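Local coordinates for high choriolytic enzyme 1 (Oryzias latipes, PDB 3VTG), which is an astacin-family zinc metalloprotease that breaks down the inner layer of the fish egg envelope at hatching, at residues Y133-H138 / D167-I172. Numbering follows the deposited sequence.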
loop_
_atom_site.group_PDB
_atom_site.type_symbol
_atom_site.label_atom_id
_atom_site.label_comp_id
_atom_site.label_asym_id
_atom_site.label_seq_id
_atom_site.Cartn_x
_atom_site.Cartn_y
_atom_site.Cartn_z
ATOM N N TYR A 133 -8.533 15.186 -0.052
ATOM C CA TYR A 133 -7.738 14.824 -1.231
ATOM C C TYR A 133 -7.417 13.327 -1.298
ATOM O O TYR A 133 -7.209 12.786 -2.383
ATOM C CB TYR A 133 -6.447 15.654 -1.306
ATOM C CG TYR A 133 -5.369 15.198 -0.348
ATOM C CD1 TYR A 133 -4.390 14.285 -0.750
ATOM C CD2 TYR A 133 -5.333 15.667 0.966
ATOM C CE1 TYR A 133 -3.408 13.854 0.128
ATOM C CE2 TYR A 133 -4.355 15.242 1.851
ATOM C CZ TYR A 133 -3.395 14.338 1.426
ATOM O OH TYR A 133 -2.422 13.913 2.300
ATOM N N ASN A 134 -7.382 12.668 -0.138
ATOM C CA ASN A 134 -7.125 11.227 -0.052
ATOM C C ASN A 134 -8.224 10.382 -0.696
ATOM O O ASN A 134 -8.064 9.174 -0.877
ATOM C CB ASN A 134 -6.961 10.803 1.409
ATOM C CG ASN A 134 -5.727 11.395 2.058
ATOM O OD1 ASN A 134 -4.597 11.082 1.680
ATOM N ND2 ASN A 134 -5.938 12.244 3.052
ATOM N N PHE A 135 -9.334 11.030 -1.040
ATOM C CA PHE A 135 -10.493 10.354 -1.611
ATOM C C PHE A 135 -10.693 10.712 -3.087
ATOM O O PHE A 135 -11.666 10.280 -3.705
ATOM C CB PHE A 135 -11.754 10.690 -0.800
ATOM C CG PHE A 135 -11.676 10.294 0.653
ATOM C CD1 PHE A 135 -12.298 9.134 1.107
ATOM C CD2 PHE A 135 -10.989 11.087 1.572
ATOM C CE1 PHE A 135 -12.233 8.772 2.446
ATOM C CE2 PHE A 135 -10.918 10.727 2.913
ATOM C CZ PHE A 135 -11.546 9.570 3.349
ATOM N N ASN A 136 -9.778 11.505 -3.643
ATOM C CA ASN A 136 -9.828 11.868 -5.063
ATOM C C ASN A 136 -9.653 10.658 -5.974
ATOM O O ASN A 136 -8.765 9.836 -5.753
ATOM C CB ASN A 136 -8.752 12.905 -5.395
ATOM C CG ASN A 136 -9.025 14.261 -4.772
ATOM O OD1 ASN A 136 -10.098 14.510 -4.225
ATOM N ND2 ASN A 136 -8.042 15.152 -4.860
ATOM N N LYS A 137 -10.507 10.558 -6.989
ATOM C CA LYS A 137 -10.418 9.496 -7.989
ATOM C C LYS A 137 -9.168 9.677 -8.852
ATOM O O LYS A 137 -8.844 10.796 -9.252
ATOM C CB LYS A 137 -11.667 9.515 -8.870
ATOM C CG LYS A 137 -11.804 8.338 -9.826
ATOM C CD LYS A 137 -12.967 8.539 -10.787
ATOM C CE LYS A 137 -14.306 8.482 -10.070
ATOM N NZ LYS A 137 -15.439 8.800 -10.981
ATOM N N HIS A 138 -8.471 8.575 -9.133
ATOM C CA HIS A 138 -7.284 8.607 -9.989
ATOM C C HIS A 138 -7.434 7.725 -11.193
ATOM O O HIS A 138 -8.242 6.793 -11.200
ATOM C CB HIS A 138 -6.034 8.206 -9.209
ATOM C CG HIS A 138 -5.754 9.079 -8.011
ATOM N ND1 HIS A 138 -5.787 10.423 -8.069
ATOM C CD2 HIS A 138 -5.421 8.750 -6.700
ATOM C CE1 HIS A 138 -5.496 10.930 -6.857
ATOM N NE2 HIS A 138 -5.274 9.906 -6.019
ATOM N N ASP A 167 -19.972 8.465 8.170
ATOM C CA ASP A 167 -18.929 7.769 7.434
ATOM C C ASP A 167 -18.415 8.553 6.232
ATOM O O ASP A 167 -19.177 9.232 5.541
ATOM C CB ASP A 167 -19.451 6.406 6.969
ATOM C CG ASP A 167 -19.798 5.475 8.125
ATOM O OD1 ASP A 167 -19.310 5.681 9.255
ATOM O OD2 ASP A 167 -20.561 4.520 7.895
ATOM N N SER A 168 -17.114 8.445 5.985
ATOM C CA SER A 168 -16.512 9.051 4.804
ATOM C C SER A 168 -16.807 8.245 3.539
ATOM O O SER A 168 -16.900 8.813 2.451
ATOM C CB SER A 168 -15.004 9.198 4.987
ATOM O OG SER A 168 -14.393 7.944 5.224
ATOM N N ILE A 169 -16.947 6.927 3.688
ATOM C CA ILE A 169 -17.179 6.024 2.557
ATOM C C ILE A 169 -18.343 5.093 2.866
ATOM O O ILE A 169 -18.385 4.482 3.935
ATOM C CB ILE A 169 -15.934 5.159 2.244
ATOM C CG1 ILE A 169 -14.703 6.034 1.983
ATOM C CG2 ILE A 169 -16.198 4.231 1.062
ATOM C CD1 ILE A 169 -13.398 5.267 1.962
ATOM N N THR A 170 -19.275 4.982 1.922
ATOM C CA THR A 170 -20.372 4.021 2.028
ATOM C C THR A 170 -20.367 3.101 0.815
ATOM O O THR A 170 -20.561 3.565 -0.306
ATOM C CB THR A 170 -21.746 4.714 2.105
ATOM O OG1 THR A 170 -21.739 5.696 3.148
ATOM C CG2 THR A 170 -22.850 3.684 2.373
ATOM N N PRO A 171 -20.137 1.792 1.028
ATOM C CA PRO A 171 -20.250 0.845 -0.081
ATOM C C PRO A 171 -21.664 0.833 -0.663
ATOM O O PRO A 171 -22.641 0.943 0.083
ATOM C CB PRO A 171 -19.933 -0.503 0.573
ATOM C CG PRO A 171 -19.100 -0.156 1.759
ATOM C CD PRO A 171 -19.682 1.131 2.264
ATOM N N ILE A 172 -21.755 0.733 -1.987
ATOM C CA ILE A 172 -23.038 0.675 -2.695
ATOM C C ILE A 172 -23.047 -0.533 -3.637
ATOM O O ILE A 172 -22.012 -0.854 -4.220
ATOM C CB ILE A 172 -23.346 1.988 -3.469
ATOM C CG1 ILE A 172 -22.232 2.322 -4.477
ATOM C CG2 ILE A 172 -23.580 3.144 -2.498
ATOM C CD1 ILE A 172 -22.579 3.424 -5.459
#
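Phe135 meets Ser168 and Ile169 through side chains alone: its CD1, CE1 and CZ approach Ser168 CB and OG and Ile169 CG1 and CD1, consistent with the 8.9 Å between the nearest CA atoms, those of Phe135 and Ser168. Its CG is anti to the carbonyl carbon (chi1 -59°), which carries the ring out from the end of a 3-10 segment that finishes at Phe135 towards the start of strand 169-171. Ile169 CG1 lies in the plane of the ring, at its edge, 3.7 Å from Phe135 CE1. Ile169 CD1 is equally near the same CE1, so the ethyl branch does the touching. Ser168 comes obliquely: its OG is 3.6 Å from Phe135 CE1, and its CB is 3.8 Å from CZ of that ring. The hydroxyl donates to the Ala159 carbonyl oxygen, with that of Arg157 a second, alternative or shared acceptor, and therefore presents to the phenylalanine an oxygen already engaged elsewhere. In the astacin fold this is the half of the catalytic domain that follows the zinc-binding helix 94-105; strand 169-171 pairs antiparallel with strand 120-122, and the Ile169 side chain is about 8 Å from that of His109, a zinc ligand. On strand 120-122, Ile122 touches Phe135 and Val120 touches Ile169; the Phe135 and Tyr155 rings meet edge-to-face. Replacing Phe135 by an alanine would probably open a gap beside Ser168 and Ile169 and deprive Tyr155 of its edge-to-face partner.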